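Local coordinates for protein peptidoglycan glycosyltransferase (Eggerthella lenta, PDB 4MNR) that is a penicillin-binding protein, with a transpeptidase domain related to the beta-lactamases and probably a PBP-type dimerisation domain before it, at residues Ala124-Asp136 against Ala141-Ala153. Sequence-based numbering, arbitrary orientation. Where two conformers were deposited one is given.
Sequences ALAGRKGACVVMD and AILAMASAPTYNA
V134 sits against L143 and A144 with both of its methyls. V134 CG2 touches A144 CB at 3.8 Å. V134 CG1 is anti to the backbone N (chi1 179°) and meets L143 CB, the two side chains crossing at about a right angle. Two residues can face one valine because the strand is broken here by a classic beta bulge. V134 O takes two amide hydrogens from the same face of its carbonyl plane. The bond from L143 N to V134 O is short (2.8 Å) but bent, 143° at the hydrogen; the one from A144 N to V134 O is longer (3.3 Å) and straighter.

Beyond the bulge, A141 O accepts from D136 N, and L143 CG lies near the same amide. In the other direction the antiparallel ladder is regular. C132 and A146 bond to each other through both backbone groups, as do G130 and A148. The two strands form a hairpin at one margin of the five-stranded antiparallel sheet of the transpeptidase domain. Strand 425-431 flanks 130-135 on its other side.

Side chains alternate between the two faces. On the face of V134, L125 of helix 115-125 packs over the small side chains of 141-153. L125 CB packs on A148 CB at 3.6 Å, and L125 CD1 on A146 CB at 3.8 Å. A148 CB also lies 3.3 Å from R128 O. Helix 438-453 covers V134 on this side.

On the opposite face, V133 and M145 lie side by side and point the same way, V133 CG2 meeting the terminal CE of M145, a selenomethionine. At the far end the bent chain of K129 lays CG and CE against the ring of P149, which follows a cis peptide bond.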
ATOM      1  N   ALA A 124       4.485 -13.803  -3.985  1.00 12.38           N
ATOM      2  CA  ALA A 124       5.241 -12.709  -4.592  1.00 11.23           C
ATOM      3  C   ALA A 124       6.342 -12.247  -3.648  1.00 10.44           C
ATOM      4  O   ALA A 124       7.432 -11.878  -4.093  1.00 15.46           O
ATOM      5  CB  ALA A 124       4.323 -11.551  -4.938  1.00 14.44           C
ATOM      6  N   LEU A 125       6.068 -12.310  -2.346  1.00 10.34           N
ATOM      7  CA  LEU A 125       7.004 -11.838  -1.329  1.00 10.35           C
ATOM      8  C   LEU A 125       7.903 -12.931  -0.759  1.00 11.97           C
ATOM      9  O   LEU A 125       8.766 -12.642   0.066  1.00 13.81           O
ATOM     10  CB  LEU A 125       6.226 -11.244  -0.151  1.00  9.35           C
ATOM     11  CG  LEU A 125       5.299 -10.072  -0.469  1.00  9.55           C
ATOM     12  CD1 LEU A 125       4.451  -9.733   0.751  1.00 12.53           C
ATOM     13  CD2 LEU A 125       6.131  -8.901  -0.900  1.00 13.49           C
ATOM     14  N   ALA A 126       7.698 -14.177  -1.173  1.00 14.54           N
ATOM     15  CA  ALA A 126       8.400 -15.297  -0.547  1.00 16.97           C
ATOM     16  C   ALA A 126       9.926 -15.152  -0.619  1.00 16.23           C
ATOM     17  O   ALA A 126      10.489 -14.965  -1.693  1.00 16.57           O
ATOM     18  CB  ALA A 126       7.954 -16.620  -1.165  1.00 19.14           C
ATOM     19  N   GLY A 127      10.586 -15.218   0.534  1.00 11.96           N
ATOM     20  CA  GLY A 127      12.036 -15.105   0.582  1.00 12.93           C
ATOM     21  C   GLY A 127      12.527 -13.667   0.559  1.00 12.66           C
ATOM     22  O   GLY A 127      13.738 -13.419   0.537  1.00 13.53           O
ATOM     23  N   ARG A 128      11.586 -12.725   0.587  1.00 12.01           N
ATOM     24  CA  ARG A 128      11.918 -11.309   0.551  1.00 14.65           C
ATOM     25  C   ARG A 128      11.431 -10.620   1.815  1.00 14.27           C
ATOM     26  O   ARG A 128      10.762 -11.221   2.652  1.00 12.06           O
ATOM     27  CB  ARG A 128      11.205 -10.637  -0.619  1.00 19.91           C
ATOM     28  CG  ARG A 128      11.267 -11.399  -1.923  1.00 26.46           C
ATOM     29  CD  ARG A 128      12.261 -10.752  -2.830  1.00 28.17           C
ATOM     30  NE  ARG A 128      12.379 -11.409  -4.126  1.00 27.45           N
ATOM     31  CZ  ARG A 128      13.204 -10.982  -5.070  1.00 23.98           C
ATOM     32  NH1 ARG A 128      13.945  -9.910  -4.841  1.00 21.84           N
ATOM     33  NH2 ARG A 128      13.289 -11.615  -6.233  1.00 24.63           N
ATOM     34  N   LYS A 129      11.785  -9.345   1.934  1.00 12.08           N
ATOM     35  CA  LYS A 129      11.223  -8.464   2.936  1.00 11.73           C
ATOM     36  C   LYS A 129      10.342  -7.455   2.195  1.00  9.59           C
ATOM     37  O   LYS A 129      10.759  -6.861   1.195  1.00 12.92           O
ATOM     38  CB  LYS A 129      12.357  -7.739   3.634  1.00 17.08           C
ATOM     39  CG  LYS A 129      12.036  -7.222   4.998  1.00 29.66           C
ATOM     40  CD  LYS A 129      13.294  -7.251   5.849  1.00 37.16           C
ATOM     41  CE  LYS A 129      13.850  -8.661   5.906  1.00 45.45           C
ATOM     42  NZ  LYS A 129      14.964  -8.801   6.891  1.00 49.76           N
ATOM     43  N   GLY A 130       9.124  -7.260   2.672  1.00  8.84           N
ATOM     44  CA  GLY A 130       8.247  -6.288   2.032  1.00  9.96           C
ATOM     45  C   GLY A 130       6.785  -6.534   2.319  1.00 10.36           C
ATOM     46  O   GLY A 130       6.435  -7.192   3.302  1.00  9.21           O
ATOM     47  N   ALA A 131       5.918  -6.016   1.455  1.00  7.39           N
ATOM     48  CA  ALA A 131       4.492  -6.120   1.703  1.00  8.68           C
ATOM     49  C   ALA A 131       3.698  -5.942   0.440  1.00  8.85           C
ATOM     50  O   ALA A 131       4.170  -5.326  -0.523  1.00  9.03           O
ATOM     51  CB  ALA A 131       4.060  -5.067   2.723  1.00  8.44           C
ATOM     52  N   CYS A 132       2.475  -6.465   0.458  1.00  6.10           N
ATOM     53  CA  CYS A 132       1.591  -6.362  -0.696  1.00  9.05           C
ATOM     54  C   CYS A 132       0.153  -6.186  -0.238  1.00 11.62           C
ATOM     55  O   CYS A 132      -0.299  -6.898   0.663  1.00 11.39           O
ATOM     56  CB  CYS A 132       1.734  -7.619  -1.547  1.00 10.11           C
ATOM     57  SG  CYS A 132       0.649  -7.639  -3.000  1.00 12.23           S
ATOM     58  N   VAL A 133      -0.560  -5.228  -0.837  1.00  5.57           N
ATOM     59  CA  VAL A 133      -1.973  -5.017  -0.546  1.00  7.93           C
ATOM     60  C   VAL A 133      -2.746  -5.043  -1.866  1.00  9.52           C
ATOM     61  O   VAL A 133      -2.321  -4.430  -2.838  1.00  9.73           O
ATOM     62  CB  VAL A 133      -2.207  -3.658   0.161  1.00 10.20           C
ATOM     63  CG1 VAL A 133      -3.712  -3.361   0.283  1.00 10.72           C
ATOM     64  CG2 VAL A 133      -1.528  -3.632   1.534  1.00 11.22           C
ATOM     65  N   VAL A 134      -3.855  -5.783  -1.905  1.00  6.08           N
ATOM     66  CA  VAL A 134      -4.713  -5.830  -3.081  1.00  7.46           C
ATOM     67  C   VAL A 134      -6.078  -5.361  -2.611  1.00  8.97           C
ATOM     68  O   VAL A 134      -6.581  -5.839  -1.600  1.00  9.68           O
ATOM     69  CB  VAL A 134      -4.849  -7.263  -3.634  1.00  7.42           C
ATOM     70  CG1 VAL A 134      -5.754  -7.279  -4.839  1.00  7.99           C
ATOM     71  CG2 VAL A 134      -3.485  -7.842  -4.006  1.00  9.75           C
HETATM   72  N   MSE A 135      -6.667  -4.436  -3.359  0.60  6.61           N
HETATM   73  CA  MSE A 135      -7.940  -3.835  -2.979  0.60  8.08           C
HETATM   74  C   MSE A 135      -8.924  -3.869  -4.131  0.60  9.09           C
HETATM   75  O   MSE A 135      -8.536  -3.914  -5.306  0.60  9.20           O
HETATM   76  CB  MSE A 135      -7.734  -2.371  -2.570  0.60  9.36           C
HETATM   77  CG  MSE A 135      -6.726  -2.165  -1.464  0.60 12.83           C
HETATM   78 SE   MSE A 135      -6.829  -0.387  -0.683  0.50 16.04          SE
HETATM   79  CE  MSE A 135      -8.388  -0.715   0.404  0.60 12.82           C
ATOM     80  N   ASP A 136     -10.207  -3.837  -3.785  1.00  9.75           N
ATOM     81  CA  ASP A 136     -11.255  -3.569  -4.771  1.00 10.30           C
ATOM     82  C   ASP A 136     -11.493  -2.067  -4.738  1.00 11.36           C
ATOM     83  O   ASP A 136     -11.964  -1.536  -3.738  1.00 10.66           O
ATOM     84  CB  ASP A 136     -12.548  -4.301  -4.405  1.00 10.82           C
ATOM     85  CG  ASP A 136     -13.682  -4.034  -5.401  1.00 16.51           C
ATOM     86  OD1 ASP A 136     -13.578  -3.095  -6.232  1.00 15.60           O
ATOM     87  OD2 ASP A 136     -14.699  -4.763  -5.361  1.00 20.02           O
ATOM     88  N   ALA A 141     -12.740  -2.762  -0.207  1.00 10.63           N
ATOM     89  CA  ALA A 141     -12.482  -4.075   0.397  1.00 11.39           C
ATOM     90  C   ALA A 141     -11.055  -4.531   0.139  1.00  9.01           C
ATOM     91  O   ALA A 141     -10.551  -4.429  -0.976  1.00 10.17           O
ATOM     92  CB  ALA A 141     -13.466  -5.122  -0.120  1.00 10.78           C
ATOM     93  N   ILE A 142     -10.424  -5.058   1.179  1.00  7.72           N
ATOM     94  CA  ILE A 142      -9.071  -5.598   1.069  1.00  7.56           C
ATOM     95  C   ILE A 142      -9.109  -7.080   0.694  1.00  8.80           C
ATOM     96  O   ILE A 142      -9.570  -7.925   1.470  1.00 10.34           O
ATOM     97  CB  ILE A 142      -8.292  -5.368   2.360  1.00  7.31           C
ATOM     98  CG1 ILE A 142      -8.102  -3.857   2.548  1.00 11.46           C
ATOM     99  CG2 ILE A 142      -6.938  -6.043   2.290  1.00 10.37           C
ATOM    100  CD1 ILE A 142      -7.496  -3.515   3.796  1.00 18.78           C
ATOM    101  N   LEU A 143      -8.642  -7.386  -0.514  1.00  8.97           N
ATOM    102  CA  LEU A 143      -8.692  -8.756  -1.036  1.00  6.94           C
ATOM    103  C   LEU A 143      -7.459  -9.571  -0.647  1.00  7.32           C
ATOM    104  O   LEU A 143      -7.516 -10.797  -0.611  1.00  9.69           O
ATOM    105  CB  LEU A 143      -8.832  -8.738  -2.566  1.00  8.75           C
ATOM    106  CG  LEU A 143      -9.970  -7.869  -3.131  1.00 10.21           C
ATOM    107  CD1 LEU A 143     -10.009  -7.939  -4.656  1.00 11.18           C
ATOM    108  CD2 LEU A 143     -11.342  -8.277  -2.582  1.00 11.01           C
ATOM    109  N   ALA A 144      -6.340  -8.888  -0.399  1.00  7.54           N
ATOM    110  CA  ALA A 144      -5.119  -9.521   0.109  1.00  6.46           C
ATOM    111  C   ALA A 144      -4.299  -8.492   0.883  1.00  7.11           C
ATOM    112  O   ALA A 144      -4.270  -7.317   0.545  1.00  8.47           O
ATOM    113  CB  ALA A 144      -4.262 -10.117  -1.043  1.00  9.72           C
HETATM  114  N   MSE A 145      -3.637  -8.949   1.938  1.00  8.27           N
HETATM  115  CA  MSE A 145      -2.776  -8.088   2.729  1.00  8.62           C
HETATM  116  C   MSE A 145      -1.700  -8.993   3.300  1.00  9.67           C
HETATM  117  O   MSE A 145      -1.982  -9.829   4.162  1.00  8.27           O
HETATM  118  CB  MSE A 145      -3.574  -7.367   3.829  1.00  9.28           C
HETATM  119  CG  MSE A 145      -2.740  -6.475   4.711  1.00 10.64           C
HETATM  120 SE   MSE A 145      -3.875  -5.352   5.848  0.64 14.21          SE
HETATM  121  CE  MSE A 145      -3.936  -3.810   4.689  1.00 16.35           C
ATOM    122  N   ALA A 146      -0.483  -8.873   2.765  1.00  7.20           N
ATOM    123  CA  ALA A 146       0.635  -9.770   3.118  1.00  8.59           C
ATOM    124  C   ALA A 146       1.887  -9.014   3.528  1.00  8.83           C
ATOM    125  O   ALA A 146       2.215  -7.975   2.957  1.00  7.79           O
ATOM    126  CB  ALA A 146       0.979 -10.692   1.958  1.00 12.34           C
ATOM    127  N   SER A 147       2.588  -9.553   4.521  0.60  8.29           N
ATOM    128  CA  SER A 147       3.889  -9.025   4.919  0.60  8.59           C
ATOM    129  C   SER A 147       4.895 -10.171   4.889  0.60  9.06           C
ATOM    130  O   SER A 147       4.523 -11.331   5.083  0.60 11.26           O
ATOM    131  CB  SER A 147       3.827  -8.442   6.332  0.60  9.45           C
ATOM    132  OG  SER A 147       2.812  -7.461   6.431  0.60  8.63           O
ATOM    133  N   ALA A 148       6.157  -9.843   4.630  1.00  9.25           N
ATOM    134  CA  ALA A 148       7.235 -10.822   4.638  1.00 10.23           C
ATOM    135  C   ALA A 148       8.459 -10.181   5.282  1.00 12.42           C
ATOM    136  O   ALA A 148       8.717  -9.011   5.065  1.00 10.61           O
ATOM    137  CB  ALA A 148       7.553 -11.267   3.214  1.00 12.82           C
ATOM    138  N   PRO A 149       9.229 -10.950   6.071  1.00 12.25           N
ATOM    139  CA  PRO A 149       9.083 -12.377   6.367  1.00 11.51           C
ATOM    140  C   PRO A 149       7.846 -12.685   7.184  1.00 14.81           C
ATOM    141  O   PRO A 149       7.263 -11.811   7.836  1.00 14.56           O
ATOM    142  CB  PRO A 149      10.336 -12.700   7.192  1.00 13.96           C
ATOM    143  CG  PRO A 149      11.287 -11.612   6.904  1.00 19.75           C
ATOM    144  CD  PRO A 149      10.445 -10.394   6.680  1.00 13.91           C
ATOM    145  N   THR A 150       7.432 -13.939   7.119  1.00 14.04           N
ATOM    146  CA  THR A 150       6.222 -14.334   7.802  1.00 13.16           C
ATOM    147  C   THR A 150       6.452 -15.604   8.610  1.00 12.41           C
ATOM    148  O   THR A 150       7.596 -16.048   8.793  1.00 14.76           O
ATOM    149  CB  THR A 150       5.044 -14.462   6.800  1.00 16.27           C
ATOM    150  OG1 THR A 150       3.811 -14.589   7.518  1.00 14.95           O
ATOM    151  CG2 THR A 150       5.251 -15.658   5.873  1.00 15.67           C
ATOM    152  N   TYR A 151       5.360 -16.162   9.123  1.00 12.44           N
ATOM    153  CA  TYR A 151       5.415 -17.282  10.045  1.00 13.25           C
ATOM    154  C   TYR A 151       4.077 -17.998  10.041  1.00 13.05           C
ATOM    155  O   TYR A 151       3.061 -17.446   9.598  1.00 14.80           O
ATOM    156  CB  TYR A 151       5.722 -16.791  11.470  1.00 14.32           C
ATOM    157  CG  TYR A 151       4.685 -15.821  12.025  1.00 13.46           C
ATOM    158  CD1 TYR A 151       4.669 -14.495  11.634  1.00 13.81           C
ATOM    159  CD2 TYR A 151       3.742 -16.240  12.952  1.00 15.71           C
ATOM    160  CE1 TYR A 151       3.738 -13.610  12.130  1.00 15.70           C
ATOM    161  CE2 TYR A 151       2.798 -15.362  13.456  1.00 18.62           C
ATOM    162  CZ  TYR A 151       2.804 -14.050  13.045  1.00 19.67           C
ATOM    163  OH  TYR A 151       1.873 -13.173  13.547  1.00 21.82           O
ATOM    164  N   ASN A 152       4.071 -19.236  10.517  1.00 13.73           N
ATOM    165  CA  ASN A 152       2.805 -19.938  10.715  1.00 13.68           C
ATOM    166  C   ASN A 152       2.098 -19.354  11.922  1.00 13.81           C
ATOM    167  O   ASN A 152       2.680 -19.301  13.012  1.00 16.74           O
ATOM    168  CB  ASN A 152       3.052 -21.423  10.957  1.00 22.33           C
ATOM    169  CG  ASN A 152       3.613 -22.116   9.749  1.00 24.38           C
ATOM    170  OD1 ASN A 152       3.311 -21.749   8.612  1.00 24.54           O
ATOM    171  ND2 ASN A 152       4.441 -23.125   9.984  1.00 28.73           N
ATOM    172  N   ALA A 153       0.848 -18.947  11.731  1.00 14.19           N
ATOM    173  CA  ALA A 153       0.046 -18.341  12.795  1.00 13.32           C
ATOM    174  C   ALA A 153       0.021 -19.188  14.055  1.00 18.20           C
ATOM    175  O   ALA A 153       0.055 -18.646  15.160  1.00 15.41           O
ATOM    176  CB  ALA A 153      -1.383 -18.059  12.308  1.00 12.66           C
TER